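Local coordinates for protein NADH kinase POS5 (Saccharomyces cerevisiae, PDB 3AFO) that phosphorylates NADH and, less readily, NAD(+) with ATP in mitochondria, supplying the cell with the reductant NADPH, at residues A[119-124]-A[143-148]; A[198-203]-A[236-241]. All blocks are in the same frame, centred on the assembly; numbering follows the deposited sequence.

Contact 1 of 2, residues A[119-124]-A[143-148]; sequences VTLGGD and LAFALG. With NAI (1,4-dihydronicotinamide adenine dinucleotide), chain C.
Val119 to Gly122 and Leu143 to Ala146 are parallel neighbours in the sheet of the N-terminal domain, joined through helix 124-132 as a beta-alpha-beta unit whose first strand runs into the GGDG motif of NAD kinases. The segments lie 14° from parallel, and backbone bonds cross in both directions: Thr120 N gives to Leu143 O and Phe145 N to Thr120 O, each at 2.9 Å. Val119, Leu121, Leu143 and Phe145 share one face, where apolar residues suit the cover given by Phe62 and Met59 of helix 53-69. Val119 CG1, anti to its own nitrogen (chi1 173°), reaches the rim of the phenyl ring, 4.0 Å from Phe145 CD2. Leu121 lies alongside Phe145, with Leu121 CD2 3.9 Å from Phe145 CD2. On the face toward Ile127 of helix 124-132, the hydroxyl of Thr120 lies over small Ala144, OG1 to CB 3.4 Å, and is bonded to a water that also donates to Phe145 O. That carbonyl oxygen therefore has two donors, since Gly122 N meets it almost head-on at 3.1 Å. Past the strand, Leu147 N bonds to Gly122 O, and Leu147 CD1 packs on Leu121 CB. Gly122 has backbone angles at which a side chain would press on the preceding carbonyl oxygen, so glycine suits the exit. Gly123 then takes the N-cap position of helix 124-132, and Asp124, steadied by Phe152 N and Leu153 N, accepts from the adenosine-ribose hydroxyl that becomes phosphorylated, NAI O2B to Asp124 OD2 2.7 Å.

Contact 2 of 2, residues A[198-203]-A[236-241]; sequences AMNDIF and TPTGST. With NAI (1,4-dihydronicotinamide adenine dinucleotide), chain C.
Met199 and Asn200 meet Thr236 and Gly239 where two sequence signatures of NAD kinases join: the Asn-Asp pair that leads into strand 201-205 and the TPTGS loop. Together they line the NADH pocket. Asp201 takes the nicotinamide ribose, its OD2 receiving the proton of NAI O2D over a very short 2.5 Å. The loop reads the adenine edge: Thr238 O accepts from NAI N6A, and Thr241 OG1 gives its proton to NAI N1A at 2.7 Å. Between the segments themselves, a water forms a bridge, donating to Asp201 OD2 at 2.6 Å and to Gly239 O at 2.8 Å. Behind this first shell, Thr236 ties the segments together. Its OG1, set between backbone nitrogen and carbonyl carbon (chi1 58°), donates to Met199 O at 2.6 Å, approaching 30° from the carbonyl plane, and accepts from Gly239 N at 2.9 Å, an ST motif. A valine in its place would lack the hydroxyl and would probably leave Met199 O and Gly239 N without their mate, setting the turn that presents Thr238 O free to shift. Further out, the Asp304 carboxylate receives the backbone nitrogens of Met199, Asn200 and Asp201, Arg178 holds Thr238 OG1, and Arg267 of the second subunit binds Thr241 O. Thr236 N also bonds to Asn200 O, which Gly239 CA approaches to 3.4 Å; a side chain on that glycine would collide with this oxygen.

Overall arrangement
Both contacts are buried, and they belong to different parts of the kinase: contact 1 to the parallel sheet of the N-terminal domain, contact 2 to the C-terminal domain, where a strand of an antiparallel sheet begins. Their centres are 18 Å apart and their nearest atoms about 6 Å apart; they do not touch, yet both reach the same NADH. Contact 1 is regular strand pairing with apolar side chains, and only its helix-starting end bears on the adenosine ribose. Contact 2 is mostly polar, joining a loop to a turn through hydroxyl and backbone groups, and takes the adenine and the other ribose. Helix 124-132 links them, packing on Thr120 and Ala144 as well as on Met199.

Contact 1 of 2, residues A[119-124]-A[143-148]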
# COMPACT_ATOMS: atom_id res chain seq x y z
N VAL A 119 0.59 -38.20 -0.17
CA VAL A 119 -0.62 -37.82 0.55
C VAL A 119 -0.20 -37.08 1.82
O VAL A 119 0.57 -37.59 2.62
CB VAL A 119 -1.48 -39.05 0.93
CG1 VAL A 119 -2.64 -38.63 1.84
CG2 VAL A 119 -2.04 -39.77 -0.33
N THR A 120 -0.69 -35.85 1.99
CA THR A 120 -0.37 -35.04 3.16
C THR A 120 -1.58 -34.88 4.10
O THR A 120 -2.71 -34.69 3.65
CB THR A 120 0.18 -33.64 2.75
OG1 THR A 120 -0.81 -32.97 1.99
CG2 THR A 120 1.45 -33.77 1.91
N LEU A 121 -1.31 -34.98 5.39
CA LEU A 121 -2.34 -34.86 6.41
C LEU A 121 -1.95 -33.73 7.38
O LEU A 121 -1.12 -33.93 8.27
CB LEU A 121 -2.52 -36.20 7.14
CG LEU A 121 -2.84 -37.42 6.28
CD1 LEU A 121 -2.69 -38.68 7.10
CD2 LEU A 121 -4.23 -37.36 5.66
N GLY A 122 -2.52 -32.55 7.19
CA GLY A 122 -2.13 -31.41 8.01
C GLY A 122 -2.48 -30.08 7.37
O GLY A 122 -3.63 -29.84 7.02
N GLY A 123 -1.46 -29.23 7.23
CA GLY A 123 -1.65 -27.89 6.68
C GLY A 123 -0.67 -27.57 5.56
O GLY A 123 -0.14 -28.48 4.91
N ASP A 124 -0.44 -26.28 5.33
CA ASP A 124 0.42 -25.82 4.24
C ASP A 124 1.84 -26.29 4.43
O ASP A 124 2.46 -26.77 3.48
CB ASP A 124 0.34 -24.30 4.09
CG ASP A 124 -1.04 -23.83 3.63
OD1 ASP A 124 -1.76 -24.61 2.96
OD2 ASP A 124 -1.39 -22.67 3.93
N LEU A 143 -1.80 -35.30 -3.02
CA LEU A 143 -3.17 -35.35 -2.52
C LEU A 143 -3.17 -34.81 -1.10
O LEU A 143 -2.58 -35.41 -0.21
CB LEU A 143 -3.71 -36.80 -2.53
CG LEU A 143 -5.16 -36.99 -2.03
CD1 LEU A 143 -6.13 -36.06 -2.73
CD2 LEU A 143 -5.64 -38.46 -2.12
N ALA A 144 -3.83 -33.67 -0.92
CA ALA A 144 -3.66 -32.90 0.30
C ALA A 144 -4.97 -32.80 1.09
O ALA A 144 -5.98 -32.29 0.59
CB ALA A 144 -3.11 -31.51 -0.04
N PHE A 145 -4.94 -33.32 2.32
CA PHE A 145 -6.10 -33.25 3.21
C PHE A 145 -5.84 -32.32 4.38
O PHE A 145 -4.83 -32.43 5.06
CB PHE A 145 -6.44 -34.63 3.78
CG PHE A 145 -6.93 -35.61 2.74
CD1 PHE A 145 -8.22 -35.53 2.24
CD2 PHE A 145 -6.10 -36.64 2.31
CE1 PHE A 145 -8.68 -36.45 1.29
CE2 PHE A 145 -6.55 -37.57 1.37
CZ PHE A 145 -7.83 -37.47 0.86
N ALA A 146 -6.78 -31.41 4.62
CA ALA A 146 -6.67 -30.41 5.68
C ALA A 146 -7.13 -30.96 7.03
O ALA A 146 -8.29 -31.35 7.21
CB ALA A 146 -7.48 -29.19 5.32
N LEU A 147 -6.20 -31.00 7.98
CA LEU A 147 -6.52 -31.36 9.35
C LEU A 147 -5.99 -30.30 10.29
O LEU A 147 -4.98 -29.67 10.00
CB LEU A 147 -5.90 -32.71 9.72
CG LEU A 147 -6.67 -33.89 9.12
CD1 LEU A 147 -5.74 -34.86 8.44
CD2 LEU A 147 -7.57 -34.58 10.16
N GLY A 148 -6.68 -30.10 11.41
CA GLY A 148 -6.27 -29.10 12.39
C GLY A 148 -6.59 -27.70 11.88
O GLY A 148 -7.57 -27.50 11.15
PA NAI C . 4.15 -21.30 9.18
O1A NAI C . 3.05 -22.09 9.83
O2A NAI C . 5.14 -20.52 10.20
O5B NAI C . 3.61 -20.16 8.26
C5B NAI C . 2.60 -20.48 7.44
C4B NAI C . 1.49 -19.51 7.62
O4B NAI C . 1.36 -19.04 6.25
C3B NAI C . 0.34 -20.48 7.89
O3B NAI C . -0.79 -19.75 8.36
C2B NAI C . 0.10 -21.03 6.49
O2B NAI C . -1.24 -21.49 6.32
C1B NAI C . 0.30 -19.79 5.62
N9A NAI C . 0.74 -20.16 4.24
C8A NAI C . 1.82 -20.86 3.89
N7A NAI C . 1.85 -20.98 2.55
C5A NAI C . 0.80 -20.33 2.06
C6A NAI C . 0.31 -20.09 0.77
N6A NAI C . 0.93 -20.55 -0.34
N1A NAI C . -0.83 -19.38 0.65
C2A NAI C . -1.48 -18.91 1.70
N3A NAI C . -1.04 -19.11 2.93
C4A NAI C . 0.09 -19.82 3.14
O3 NAI C . 5.18 -22.24 8.28
PN NAI C . 4.68 -23.24 7.12
O1N NAI C . 3.22 -23.53 7.30
O2N NAI C . 5.72 -24.28 7.06
O5D NAI C . 4.76 -22.38 5.74
C5D NAI C . 5.97 -21.76 5.34
C4D NAI C . 5.67 -20.39 4.76
O4D NAI C . 5.49 -19.49 5.88
C3D NAI C . 6.86 -19.77 4.04
O3D NAI C . 6.95 -20.25 2.69
C2D NAI C . 6.48 -18.27 4.08
O2D NAI C . 5.83 -17.90 2.85
C1D NAI C . 5.45 -18.21 5.24
N1N NAI C . 5.89 -17.16 6.18
C2N NAI C . 5.07 -16.05 6.33
C3N NAI C . 5.43 -15.01 7.17
C7N NAI C . 4.46 -13.81 7.30
O7N NAI C . 4.68 -12.86 8.05
N7N NAI C . 3.38 -13.88 6.55
C4N NAI C . 6.63 -15.09 7.88
C5N NAI C . 7.48 -16.21 7.74
C6N NAI C . 7.13 -17.25 6.89
O HOH W 1 -2.22 -31.40 3.69

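Contact 2 of 2, residues A[198-203]-A[236-241]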
# COMPACT_ATOMS: atom_id res chain seq x y z
N ALA A 198 11.93 -24.63 -4.23
CA ALA A 198 10.87 -23.90 -3.53
C ALA A 198 9.53 -24.00 -4.22
O ALA A 198 9.41 -23.77 -5.42
CB ALA A 198 11.26 -22.42 -3.36
N MET A 199 8.51 -24.33 -3.43
CA MET A 199 7.13 -24.33 -3.91
C MET A 199 6.46 -22.97 -3.65
O MET A 199 5.65 -22.50 -4.45
CB MET A 199 6.37 -25.45 -3.21
CG MET A 199 4.91 -25.48 -3.43
SD MET A 199 4.26 -27.03 -2.77
CE MET A 199 2.58 -26.86 -3.34
N ASN A 200 6.81 -22.37 -2.51
CA ASN A 200 6.28 -21.08 -2.06
C ASN A 200 7.24 -19.96 -2.40
O ASN A 200 6.93 -19.07 -3.21
CB ASN A 200 6.11 -21.09 -0.54
CG ASN A 200 4.67 -21.17 -0.09
OD1 ASN A 200 4.41 -21.02 1.11
ND2 ASN A 200 3.73 -21.39 -1.01
N ASP A 201 8.38 -19.97 -1.73
CA ASP A 201 9.27 -18.84 -1.78
C ASP A 201 10.69 -19.09 -1.33
O ASP A 201 11.00 -20.10 -0.68
CB ASP A 201 8.68 -17.67 -0.97
CG ASP A 201 8.14 -18.10 0.39
OD1 ASP A 201 8.71 -19.02 1.03
OD2 ASP A 201 7.14 -17.48 0.82
N ILE A 202 11.54 -18.14 -1.68
CA ILE A 202 12.90 -18.04 -1.20
C ILE A 202 13.01 -16.65 -0.60
O ILE A 202 12.67 -15.65 -1.27
CB ILE A 202 13.90 -18.21 -2.35
CG1 ILE A 202 13.76 -19.62 -2.93
CG2 ILE A 202 15.35 -17.92 -1.87
CD1 ILE A 202 13.90 -19.71 -4.45
N PHE A 203 13.46 -16.55 0.64
CA PHE A 203 13.61 -15.21 1.24
C PHE A 203 14.83 -15.00 2.10
O PHE A 203 15.39 -15.94 2.65
CB PHE A 203 12.32 -14.72 1.94
CG PHE A 203 11.85 -15.57 3.09
CD1 PHE A 203 12.29 -15.32 4.39
CD2 PHE A 203 10.92 -16.58 2.89
CE1 PHE A 203 11.83 -16.10 5.46
CE2 PHE A 203 10.45 -17.35 3.97
CZ PHE A 203 10.91 -17.11 5.24
N THR A 236 6.85 -17.95 -5.96
CA THR A 236 6.05 -18.47 -7.05
C THR A 236 4.67 -17.83 -6.92
O THR A 236 4.36 -17.25 -5.88
CB THR A 236 5.84 -19.99 -6.91
OG1 THR A 236 5.20 -20.24 -5.65
CG2 THR A 236 7.17 -20.74 -6.98
N PRO A 237 3.83 -17.96 -7.96
CA PRO A 237 2.42 -17.58 -7.86
C PRO A 237 1.72 -18.29 -6.70
O PRO A 237 0.92 -17.67 -5.99
CB PRO A 237 1.85 -18.04 -9.20
CG PRO A 237 3.04 -17.82 -10.15
CD PRO A 237 4.18 -18.38 -9.33
N THR A 238 2.04 -19.57 -6.49
CA THR A 238 1.55 -20.28 -5.30
C THR A 238 1.93 -19.52 -4.01
O THR A 238 1.11 -19.34 -3.11
CB THR A 238 2.09 -21.75 -5.27
OG1 THR A 238 1.49 -22.48 -6.34
CG2 THR A 238 1.76 -22.43 -3.94
N GLY A 239 3.17 -19.04 -3.96
CA GLY A 239 3.65 -18.29 -2.79
C GLY A 239 3.18 -16.85 -2.69
O GLY A 239 3.47 -16.17 -1.70
N SER A 240 2.46 -16.36 -3.71
CA SER A 240 1.94 -14.98 -3.69
C SER A 240 0.94 -14.76 -2.55
O SER A 240 0.79 -13.64 -2.05
CB SER A 240 1.31 -14.59 -5.04
OG SER A 240 0.05 -15.22 -5.23
N THR A 241 0.28 -15.82 -2.12
CA THR A 241 -0.64 -15.72 -1.00
C THR A 241 0.03 -15.99 0.35
O THR A 241 -0.63 -15.99 1.39
CB THR A 241 -1.87 -16.64 -1.21
OG1 THR A 241 -1.44 -17.97 -1.54
CG2 THR A 241 -2.73 -16.10 -2.35
PA NAI C . 4.15 -21.30 9.18
O1A NAI C . 3.05 -22.09 9.83
O2A NAI C . 5.14 -20.52 10.20
O5B NAI C . 3.61 -20.16 8.26
C5B NAI C . 2.60 -20.48 7.44
C4B NAI C . 1.49 -19.51 7.62
O4B NAI C . 1.36 -19.04 6.25
C3B NAI C . 0.34 -20.48 7.89
O3B NAI C . -0.79 -19.75 8.36
C2B NAI C . 0.10 -21.03 6.49
O2B NAI C . -1.24 -21.49 6.32
C1B NAI C . 0.30 -19.79 5.62
N9A NAI C . 0.74 -20.16 4.24
C8A NAI C . 1.82 -20.86 3.89
N7A NAI C . 1.85 -20.98 2.55
C5A NAI C . 0.80 -20.33 2.06
C6A NAI C . 0.31 -20.09 0.77
N6A NAI C . 0.93 -20.55 -0.34
N1A NAI C . -0.83 -19.38 0.65
C2A NAI C . -1.48 -18.91 1.70
N3A NAI C . -1.04 -19.11 2.93
C4A NAI C . 0.09 -19.82 3.14
O3 NAI C . 5.18 -22.24 8.28
PN NAI C . 4.68 -23.24 7.12
O1N NAI C . 3.22 -23.53 7.30
O2N NAI C . 5.72 -24.28 7.06
O5D NAI C . 4.76 -22.38 5.74
C5D NAI C . 5.97 -21.76 5.34
C4D NAI C . 5.67 -20.39 4.76
O4D NAI C . 5.49 -19.49 5.88
C3D NAI C . 6.86 -19.77 4.04
O3D NAI C . 6.95 -20.25 2.69
C2D NAI C . 6.48 -18.27 4.08
O2D NAI C . 5.83 -17.90 2.85
C1D NAI C . 5.45 -18.21 5.24
N1N NAI C . 5.89 -17.16 6.18
C2N NAI C . 5.07 -16.05 6.33
C3N NAI C . 5.43 -15.01 7.17
C7N NAI C . 4.46 -13.81 7.30
O7N NAI C . 4.68 -12.86 8.05
N7N NAI C . 3.38 -13.88 6.55
C4N NAI C . 6.63 -15.09 7.88
C5N NAI C . 7.48 -16.21 7.74
C6N NAI C . 7.13 -17.25 6.89
O HOH W 2 5.88 -15.55 -0.46